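Local atomic coordinates of metallophosphoesterase (Sphaerobacter thermophilus, PDB entry 3RQZ), a protein that binds two zinc ions and is probably a phosphatase of the calcineurin-like metallophosphoesterase superfamily, YfcE family. Residues 5-10 and 30-35; 107-112 and 141-146; 119-124 and 135-140. All coordinates share one frame; numbering follows the deposited sequence.

Overall arrangement
Contact 1 is the buried one. It pairs two neighbouring parallel strands of one central sheet, with regular backbone bonds and apolar packing, and its C-terminal end comes close to the zinc site. Contacts 2 and 3 are partly buried and lie farther out, each centred about 17 Å from the chain's centre. Contact 2 belongs to the second sheet, where a hairpin turn meets the start of strand 145-147 through one backbone bond. Contact 3 packs the loop after strand 113-116 on helix 131-137 and mixes a polar bond of Asn137 with packing of Arg121, Leu136, Pro120 and Ala140. Contacts 2 and 3 touch mainly at Pro120, which meets Arg107, Phe141 and Cys146; contact 1 touches neither.

Contact 1: residues 5-10 and 30-35; sequences RILIIS and DDIWSL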
loop_
_atom_site.group_PDB
_atom_site.type_symbol
_atom_site.label_atom_id
_atom_site.label_comp_id
_atom_site.label_asym_id
_atom_site.label_seq_id
_atom_site.Cartn_x
_atom_site.Cartn_y
_atom_site.Cartn_z
ATOM N N ARG A 5 -3.636 18.633 -1.840
ATOM C CA ARG A 5 -3.839 17.439 -2.657
ATOM C C ARG A 5 -2.812 16.380 -2.249
ATOM O O ARG A 5 -1.620 16.616 -2.362
ATOM C CB ARG A 5 -3.693 17.831 -4.119
ATOM C CG ARG A 5 -4.377 16.901 -5.097
ATOM C CD ARG A 5 -4.474 17.531 -6.502
ATOM N NE ARG A 5 -4.771 16.470 -7.463
ATOM C CZ ARG A 5 -3.853 15.731 -8.090
ATOM N NH1 ARG A 5 -4.227 14.762 -8.913
ATOM N NH2 ARG A 5 -2.563 15.956 -7.912
ATOM N N ILE A 6 -3.278 15.221 -1.779
ATOM C CA ILE A 6 -2.425 14.223 -1.116
ATOM C C ILE A 6 -2.439 12.898 -1.846
ATOM O O ILE A 6 -3.507 12.346 -2.098
ATOM C CB ILE A 6 -2.875 13.962 0.343
ATOM C CG1 ILE A 6 -2.815 15.262 1.140
ATOM C CG2 ILE A 6 -2.011 12.840 0.992
ATOM C CD1 ILE A 6 -3.457 15.183 2.480
ATOM N N LEU A 7 -1.252 12.407 -2.199
ATOM C CA LEU A 7 -1.124 11.104 -2.833
ATOM C C LEU A 7 -1.070 10.014 -1.761
ATOM O O LEU A 7 -0.229 10.045 -0.899
ATOM C CB LEU A 7 0.114 11.078 -3.759
ATOM C CG LEU A 7 0.542 9.706 -4.308
ATOM C CD1 LEU A 7 -0.536 9.081 -5.216
ATOM C CD2 LEU A 7 1.847 9.791 -5.079
ATOM N N ILE A 8 -1.977 9.055 -1.830
ATOM C CA ILE A 8 -1.979 7.935 -0.899
ATOM C C ILE A 8 -1.612 6.661 -1.638
ATOM O O ILE A 8 -2.270 6.298 -2.620
ATOM C CB ILE A 8 -3.350 7.771 -0.185
ATOM C CG1 ILE A 8 -3.739 9.100 0.516
ATOM C CG2 ILE A 8 -3.294 6.568 0.814
ATOM C CD1 ILE A 8 -5.048 9.041 1.290
ATOM N N ILE A 9 -0.560 5.986 -1.170
ATOM C CA ILE A 9 -0.076 4.769 -1.815
ATOM C C ILE A 9 0.116 3.654 -0.800
ATOM O O ILE A 9 0.328 3.901 0.411
ATOM C CB ILE A 9 1.288 4.978 -2.620
ATOM C CG1 ILE A 9 2.425 5.501 -1.694
ATOM C CG2 ILE A 9 1.054 5.877 -3.853
ATOM C CD1 ILE A 9 3.793 5.659 -2.376
ATOM N N SER A 10 0.054 2.431 -1.294
ATOM C CA SER A 10 0.261 1.263 -0.466
ATOM C C SER A 10 0.821 0.136 -1.312
ATOM O O SER A 10 0.603 0.095 -2.540
ATOM C CB SER A 10 -1.063 0.827 0.177
ATOM O OG SER A 10 -0.847 -0.153 1.179
ATOM N N ASP A 30 0.715 17.763 -2.652
ATOM C CA ASP A 30 1.235 18.493 -1.504
ATOM C C ASP A 30 1.872 17.595 -0.469
ATOM O O ASP A 30 2.593 18.088 0.394
ATOM C CB ASP A 30 0.105 19.310 -0.865
ATOM C CG ASP A 30 -0.448 20.316 -1.818
ATOM O OD1 ASP A 30 0.346 21.159 -2.295
ATOM O OD2 ASP A 30 -1.647 20.231 -2.142
ATOM N N ASP A 31 1.582 16.291 -0.535
ATOM C CA ASP A 31 2.141 15.319 0.413
ATOM C C ASP A 31 1.876 13.926 -0.141
ATOM O O ASP A 31 0.995 13.734 -0.978
ATOM C CB ASP A 31 1.536 15.470 1.829
ATOM C CG ASP A 31 2.410 14.839 2.944
ATOM O OD1 ASP A 31 3.562 14.392 2.689
ATOM O OD2 ASP A 31 1.925 14.791 4.104
ATOM N N ILE A 32 2.686 12.969 0.296
ATOM C CA ILE A 32 2.570 11.570 -0.110
ATOM C C ILE A 32 2.531 10.702 1.156
ATOM O O ILE A 32 3.375 10.858 2.060
ATOM C CB ILE A 32 3.727 11.193 -1.045
ATOM C CG1 ILE A 32 3.592 11.977 -2.376
ATOM C CG2 ILE A 32 3.813 9.647 -1.264
ATOM C CD1 ILE A 32 4.862 11.997 -3.239
ATOM N N TRP A 33 1.527 9.834 1.259
ATOM C CA TRP A 33 1.417 8.943 2.414
ATOM C C TRP A 33 1.606 7.490 2.004
ATOM O O TRP A 33 0.967 7.041 1.059
ATOM C CB TRP A 33 0.037 9.021 3.072
ATOM C CG TRP A 33 -0.410 10.348 3.586
ATOM C CD1 TRP A 33 0.338 11.494 3.756
ATOM C CD2 TRP A 33 -1.717 10.648 4.055
ATOM N NE1 TRP A 33 -0.457 12.493 4.278
ATOM C CE2 TRP A 33 -1.714 11.997 4.488
ATOM C CE3 TRP A 33 -2.903 9.907 4.155
ATOM C CZ2 TRP A 33 -2.863 12.633 4.992
ATOM C CZ3 TRP A 33 -4.059 10.551 4.681
ATOM C CH2 TRP A 33 -4.021 11.891 5.068
ATOM N N SER A 34 2.469 6.768 2.716
ATOM C CA SER A 34 2.711 5.353 2.438
ATOM C C SER A 34 2.073 4.473 3.510
ATOM O O SER A 34 2.280 4.671 4.721
ATOM C CB SER A 34 4.219 5.073 2.343
ATOM O OG SER A 34 4.500 3.657 2.335
ATOM N N LEU A 35 1.297 3.491 3.064
ATOM C CA LEU A 35 0.681 2.554 3.974
ATOM C C LEU A 35 1.469 1.254 4.135
ATOM O O LEU A 35 0.946 0.266 4.641
ATOM C CB LEU A 35 -0.773 2.286 3.523
ATOM C CG LEU A 35 -1.829 3.308 3.916
ATOM C CD1 LEU A 35 -1.421 4.751 3.600
ATOM C CD2 LEU A 35 -3.246 2.967 3.283
#
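Ile6 CG2 stands opposite its own backbone N, with CG1 beside that N (chi1 -59°), and this carries CG2 over one face of the Trp33 indole. The Trp33 ring lies on the same side of the sheet, its CG anti to the carbonyl carbon (chi1 -59°). Ile6 CG2 is 3.6 Å from the centroid of the Trp33 five-membered ring, a CH-pi contact. Ile6 CD1 reaches the benzene part of the ring at CZ2. Ile8 lies alongside the same indole, its CD1 3.7 Å from Trp33 CE3. Ile8 CG2 also touches Leu35 CD1. Asp31 is the polar exception on this face. Its OD2 bonds to Asn58 and takes a weak bond from Trp33 NE1 at the ring edge.

The other face carries Leu7, Ile9 and Ile32. Leu7 CB lies 3.8 Å from Ile32 CG1. Helix 16-26 covers these residues and completes a beta-alpha-beta unit. The C-terminal strand ends lie near the zinc site, where Asp11, next after Ser10, binds zinc.

Leu7 N bonds to Asp31 O, Trp33 N to Leu7 O, Ile9 N to Trp33 O at 2.9 Å, and Leu35 N to Ile9 O. At the N-terminal end Arg5 N bonds to Asp30 OD2 on its anti lone pair, and Asp30 N bonds back to Arg5 O.

The backbone bonds thus set the parallel register, while mainly apolar side chains are buried on the two faces.

Contact 2: residues 107-112 and 141-146; sequences RMIDGD and FDTPLC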
loop_
_atom_site.group_PDB
_atom_site.type_symbol
_atom_site.label_atom_id
_atom_site.label_comp_id
_atom_site.label_asym_id
_atom_site.label_seq_id
_atom_site.Cartn_x
_atom_site.Cartn_y
_atom_site.Cartn_z
ATOM N N ARG A 107 0.965 2.662 13.217
ATOM C CA ARG A 107 -0.281 3.407 13.179
ATOM C C ARG A 107 0.022 4.881 13.242
ATOM O O ARG A 107 0.762 5.327 14.115
ATOM C CB ARG A 107 -1.193 3.023 14.353
ATOM C CG ARG A 107 -2.670 3.590 14.274
ATOM C CD ARG A 107 -3.398 3.590 15.628
ATOM N NE ARG A 107 -3.161 2.386 16.405
ATOM C CZ ARG A 107 -3.961 1.317 16.407
ATOM N NH1 ARG A 107 -3.633 0.256 17.127
ATOM N NH2 ARG A 107 -5.085 1.310 15.705
HETATM N N MSE A 108 -0.610 5.657 12.380
HETATM C CA MSE A 108 -0.582 7.111 12.542
HETATM C C MSE A 108 -2.002 7.662 12.715
HETATM O O MSE A 108 -2.912 7.309 11.963
HETATM C CB MSE A 108 0.132 7.762 11.350
HETATM C CG MSE A 108 1.703 7.531 11.391
HETATM SE SE MSE A 108 2.517 8.541 12.878
HETATM C CE MSE A 108 1.795 10.237 12.377
ATOM N N ILE A 109 -2.185 8.480 13.745
ATOM C CA ILE A 109 -3.437 9.223 13.976
ATOM C C ILE A 109 -3.111 10.709 13.874
ATOM O O ILE A 109 -2.251 11.203 14.622
ATOM C CB ILE A 109 -4.059 8.933 15.371
ATOM C CG1 ILE A 109 -4.329 7.425 15.562
ATOM C CG2 ILE A 109 -5.390 9.764 15.582
ATOM C CD1 ILE A 109 -4.531 7.012 17.026
ATOM N N ASP A 110 -3.745 11.416 12.932
ATOM C CA ASP A 110 -3.564 12.864 12.809
ATOM C C ASP A 110 -4.870 13.486 12.342
ATOM O O ASP A 110 -5.310 13.220 11.218
ATOM C CB ASP A 110 -2.457 13.234 11.792
ATOM C CG ASP A 110 -2.170 14.743 11.765
ATOM O OD1 ASP A 110 -2.545 15.475 12.738
ATOM O OD2 ASP A 110 -1.556 15.214 10.782
ATOM N N GLY A 111 -5.500 14.256 13.223
ATOM C CA GLY A 111 -6.696 15.039 12.874
ATOM C C GLY A 111 -7.829 14.120 12.520
ATOM O O GLY A 111 -8.166 13.225 13.292
ATOM N N ASP A 112 -8.366 14.294 11.323
ATOM C CA ASP A 112 -9.495 13.479 10.839
ATOM C C ASP A 112 -9.119 12.107 10.266
ATOM O O ASP A 112 -9.977 11.414 9.713
ATOM C CB ASP A 112 -10.299 14.267 9.811
ATOM C CG ASP A 112 -11.125 15.364 10.439
ATOM O OD1 ASP A 112 -11.314 15.359 11.687
ATOM O OD2 ASP A 112 -11.590 16.241 9.670
ATOM N N PHE A 141 -11.203 2.734 15.524
ATOM C CA PHE A 141 -10.596 4.038 15.305
ATOM C C PHE A 141 -11.636 5.096 15.629
ATOM O O PHE A 141 -12.835 4.817 15.559
ATOM C CB PHE A 141 -10.010 4.192 13.886
ATOM C CG PHE A 141 -11.042 4.278 12.787
ATOM C CD1 PHE A 141 -11.644 3.127 12.275
ATOM C CD2 PHE A 141 -11.403 5.524 12.260
ATOM C CE1 PHE A 141 -12.591 3.203 11.220
ATOM C CE2 PHE A 141 -12.345 5.626 11.223
ATOM C CZ PHE A 141 -12.958 4.460 10.702
ATOM N N ASP A 142 -11.180 6.292 15.983
ATOM C CA ASP A 142 -12.057 7.337 16.496
ATOM C C ASP A 142 -11.952 8.641 15.669
ATOM O O ASP A 142 -12.248 9.723 16.147
ATOM C CB ASP A 142 -11.748 7.577 17.985
ATOM C CG ASP A 142 -10.267 7.914 18.242
ATOM O OD1 ASP A 142 -9.489 8.088 17.281
ATOM O OD2 ASP A 142 -9.868 8.017 19.428
ATOM N N THR A 143 -11.510 8.523 14.425
ATOM C CA THR A 143 -11.451 9.664 13.537
ATOM C C THR A 143 -12.532 9.451 12.457
ATOM O O THR A 143 -13.028 8.347 12.300
ATOM C CB THR A 143 -10.078 9.745 12.864
ATOM O OG1 THR A 143 -9.739 8.454 12.329
ATOM C CG2 THR A 143 -9.013 10.156 13.873
ATOM N N PRO A 144 -12.889 10.505 11.713
ATOM C CA PRO A 144 -13.817 10.321 10.605
ATOM C C PRO A 144 -13.319 9.303 9.584
ATOM O O PRO A 144 -14.120 8.544 9.056
ATOM C CB PRO A 144 -13.880 11.719 9.983
ATOM C CG PRO A 144 -13.555 12.632 11.108
ATOM C CD PRO A 144 -12.489 11.916 11.853
ATOM N N LEU A 145 -12.008 9.232 9.335
ATOM C CA LEU A 145 -11.510 8.385 8.234
ATOM C C LEU A 145 -10.428 7.424 8.716
ATOM O O LEU A 145 -9.645 7.790 9.594
ATOM C CB LEU A 145 -10.945 9.273 7.116
ATOM C CG LEU A 145 -11.803 10.362 6.465
ATOM C CD1 LEU A 145 -10.912 11.089 5.480
ATOM C CD2 LEU A 145 -13.051 9.798 5.762
ATOM N N CYS A 146 -10.432 6.191 8.188
ATOM C CA CYS A 146 -9.297 5.242 8.339
ATOM C C CYS A 146 -8.827 4.731 6.981
ATOM O O CYS A 146 -9.639 4.203 6.183
ATOM C CB CYS A 146 -9.670 4.042 9.219
ATOM S SG CYS A 146 -8.216 3.012 9.675
#
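Leu145 N donates to Asp112 O at 3.0 Å, the backbone hydrogen bond between the two segments. The N-H...O angle of 140° makes the bond noticeably bent. The donor is tilted 20° from the carbonyl plane. The same oxygen is crowded by carbon: Pro144 CD lies 3.3 Å from Asp112 O, and Leu145 CB is also near it.

A second polar bond stays within 141-146. Thr143 OG1 donates to Leu145 O at 2.8 Å, approaching from above the carbonyl plane. OG1 sits between the backbone N and the carbonyl carbon (chi1 49°). This torsion turns the hydroxyl toward the following strand and sends CG2 to the other segment. Thr143 OG1 is also hydrogen-bonded to Thr114 OG1 on strand 113-116.

Van der Waals packing makes up the rest. Thr143 CG2 fits against the turn, 3.2 Å from Gly111 O. Thr143 CG2 also meets Ile109 CG2 at 4.0 Å, methyl against methyl. The carboxylate of Asp112 lies against the proline ring, with Asp112 OD1 3.6 Å from Pro144 CG. Gly111 has a positive phi, a conformation that favours glycine, and the chain turns here.

Backbone bonds carry the sheet on beyond the turn: selenomethionine Met108 pairs with Val115, Leu145 with Thr114, and Cys146 with Tyr184. The arrangement is that of a beta hairpin, strands 107-110 and 113-116 joined by a tight turn, whose second strand pairs in parallel with strand 145-147. It lies at one side of the second sheet of the metallophosphoesterase fold, away from the zinc ions.

Contact 3: residues 119-124 and 135-140; sequences SPRHPI and ALNFPA
An ST motif shapes the loop 119-124 where it packs on the C-terminal part of helix 131-137. Its bond runs from His122 N to Ser119 OG, at 3.0 Å. Across the contact, the amide oxygen of Asn137 faces the bend of this loop. Arg121 N donates to Asn137 OD1 at 3.0 Å, nearly in line with the C=O bond. The same oxygen has carbon neighbours, with Arg121 CG 3.2 Å from Asn137 OD1 and Pro120 CD also close. Asn137 ND2 is held elsewhere, by Ile133 O and Glu126 OE1, so both ends of the amide are engaged and its rotation is fixed.

The arginine side chain crosses Leu136 obliquely; its bend at chi3 (-63°) lays the guanidinium against that residue. Leu136 CB sits over one guanidinium face, offset toward the rim, 3.6 Å from Arg121 NH2. The guanidinium and the Asn137 amide stand steeply to each other, their planes 79° apart. Arg121 NH1 forms a salt bridge with Glu126, which is also hydrogen-bonded to Ser119 OG.

Nearer the arginine backbone, Ala140 CB lies 3.7 Å from Arg121 CG, and Pro120 CB packs against the same methyl.

With an alanine here instead of Arg121, the carboxylate of Glu126 would probably lose its charged partner, and the flank of Leu136 would probably be uncovered.

The contact is a loop-to-helix packing within the calcineurin-like phosphoesterase domain. The loop follows strand 113-116 of the second sheet, and its Ser119 side chain lies about 7 Å from that of the zinc ligand His150.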
loop_
_atom_site.group_PDB
_atom_site.type_symbol
_atom_site.label_atom_id
_atom_site.label_comp_id
_atom_site.label_asym_id
_atom_site.label_seq_id
_atom_site.Cartn_x
_atom_site.Cartn_y
_atom_site.Cartn_z
ATOM N N SER A 119 -5.413 -3.206 9.556
ATOM C CA SER A 119 -6.669 -2.785 10.127
ATOM C C SER A 119 -6.445 -2.051 11.444
ATOM O O SER A 119 -5.406 -2.248 12.098
ATOM C CB SER A 119 -7.590 -3.989 10.345
ATOM O OG SER A 119 -7.330 -4.542 11.623
ATOM N N PRO A 120 -7.397 -1.191 11.853
ATOM C CA PRO A 120 -7.115 -0.540 13.141
ATOM C C PRO A 120 -7.182 -1.477 14.361
ATOM O O PRO A 120 -6.609 -1.153 15.425
ATOM C CB PRO A 120 -8.144 0.604 13.200
ATOM C CG PRO A 120 -9.162 0.276 12.195
ATOM C CD PRO A 120 -8.469 -0.494 11.116
ATOM N N ARG A 121 -7.814 -2.649 14.228
ATOM C CA ARG A 121 -7.696 -3.661 15.291
ATOM C C ARG A 121 -6.313 -4.289 15.341
ATOM O O ARG A 121 -5.746 -4.495 16.434
ATOM C CB ARG A 121 -8.726 -4.797 15.144
ATOM C CG ARG A 121 -10.153 -4.383 15.291
ATOM C CD ARG A 121 -11.002 -5.573 15.693
ATOM N NE ARG A 121 -10.977 -6.598 14.655
ATOM C CZ ARG A 121 -11.671 -7.720 14.719
ATOM N NH1 ARG A 121 -11.577 -8.612 13.740
ATOM N NH2 ARG A 121 -12.467 -7.940 15.761
ATOM N N HIS A 122 -5.792 -4.630 14.158
ATOM C CA HIS A 122 -4.506 -5.322 14.022
ATOM C C HIS A 122 -3.693 -4.695 12.915
ATOM O O HIS A 122 -3.702 -5.188 11.793
ATOM C CB HIS A 122 -4.760 -6.810 13.729
ATOM C CG HIS A 122 -5.672 -7.453 14.726
ATOM N ND1 HIS A 122 -5.269 -7.741 16.009
ATOM C CD2 HIS A 122 -6.974 -7.834 14.644
ATOM C CE1 HIS A 122 -6.273 -8.295 16.671
ATOM N NE2 HIS A 122 -7.319 -8.362 15.866
ATOM N N PRO A 123 -2.975 -3.598 13.230
ATOM C CA PRO A 123 -2.382 -2.720 12.229
ATOM C C PRO A 123 -1.574 -3.402 11.128
ATOM O O PRO A 123 -1.697 -3.027 9.951
ATOM C CB PRO A 123 -1.504 -1.780 13.073
ATOM C CG PRO A 123 -2.189 -1.694 14.362
ATOM C CD PRO A 123 -2.920 -2.989 14.576
ATOM N N ILE A 124 -0.747 -4.379 11.497
ATOM C CA ILE A 124 0.184 -5.002 10.538
ATOM C C ILE A 124 -0.486 -6.114 9.736
ATOM O O ILE A 124 -0.099 -6.413 8.598
ATOM C CB ILE A 124 1.420 -5.619 11.303
ATOM C CG1 ILE A 124 2.223 -4.523 11.997
ATOM C CG2 ILE A 124 2.332 -6.381 10.392
ATOM C CD1 ILE A 124 2.243 -3.262 11.222
ATOM N N ALA A 135 -17.077 -3.788 9.907
ATOM C CA ALA A 135 -17.937 -3.503 11.050
ATOM C C ALA A 135 -17.199 -3.619 12.380
ATOM O O ALA A 135 -17.362 -2.780 13.270
ATOM C CB ALA A 135 -19.206 -4.437 11.011
ATOM N N LEU A 136 -16.353 -4.635 12.498
ATOM C CA LEU A 136 -15.570 -4.834 13.717
ATOM C C LEU A 136 -14.484 -3.752 13.875
ATOM O O LEU A 136 -13.933 -3.562 14.959
ATOM C CB LEU A 136 -14.973 -6.262 13.728
ATOM C CG LEU A 136 -15.977 -7.422 13.907
ATOM C CD1 LEU A 136 -15.442 -8.755 13.352
ATOM C CD2 LEU A 136 -16.460 -7.597 15.368
ATOM N N ASN A 137 -14.193 -3.038 12.791
ATOM C CA ASN A 137 -13.074 -2.087 12.763
ATOM C C ASN A 137 -13.437 -0.627 12.952
ATOM O O ASN A 137 -12.594 0.178 13.381
ATOM C CB ASN A 137 -12.205 -2.305 11.513
ATOM C CG ASN A 137 -11.109 -3.302 11.757
ATOM O OD1 ASN A 137 -10.129 -2.987 12.425
ATOM N ND2 ASN A 137 -11.254 -4.514 11.223
ATOM N N PHE A 138 -14.690 -0.290 12.673
ATOM C CA PHE A 138 -15.188 1.072 12.918
ATOM C C PHE A 138 -15.101 1.530 14.372
ATOM O O PHE A 138 -14.707 2.661 14.611
ATOM C CB PHE A 138 -16.583 1.289 12.320
ATOM C CG PHE A 138 -16.549 1.629 10.851
ATOM C CD1 PHE A 138 -16.223 2.922 10.434
ATOM C CD2 PHE A 138 -16.832 0.652 9.874
ATOM C CE1 PHE A 138 -16.156 3.248 9.063
ATOM C CE2 PHE A 138 -16.783 0.983 8.517
ATOM C CZ PHE A 138 -16.451 2.290 8.110
ATOM N N PRO A 139 -15.402 0.643 15.348
ATOM C CA PRO A 139 -15.153 1.017 16.757
ATOM C C PRO A 139 -13.671 1.111 17.135
ATOM O O PRO A 139 -13.346 1.710 18.172
ATOM C CB PRO A 139 -15.835 -0.107 17.561
ATOM C CG PRO A 139 -16.786 -0.790 16.585
ATOM C CD PRO A 139 -16.081 -0.662 15.239
ATOM N N ALA A 140 -12.795 0.547 16.301
ATOM C CA ALA A 140 -11.348 0.496 16.562
ATOM C C ALA A 140 -10.548 1.765 16.159
ATOM O O ALA A 140 -9.347 1.852 16.407
ATOM C CB ALA A 140 -10.716 -0.778 15.928
#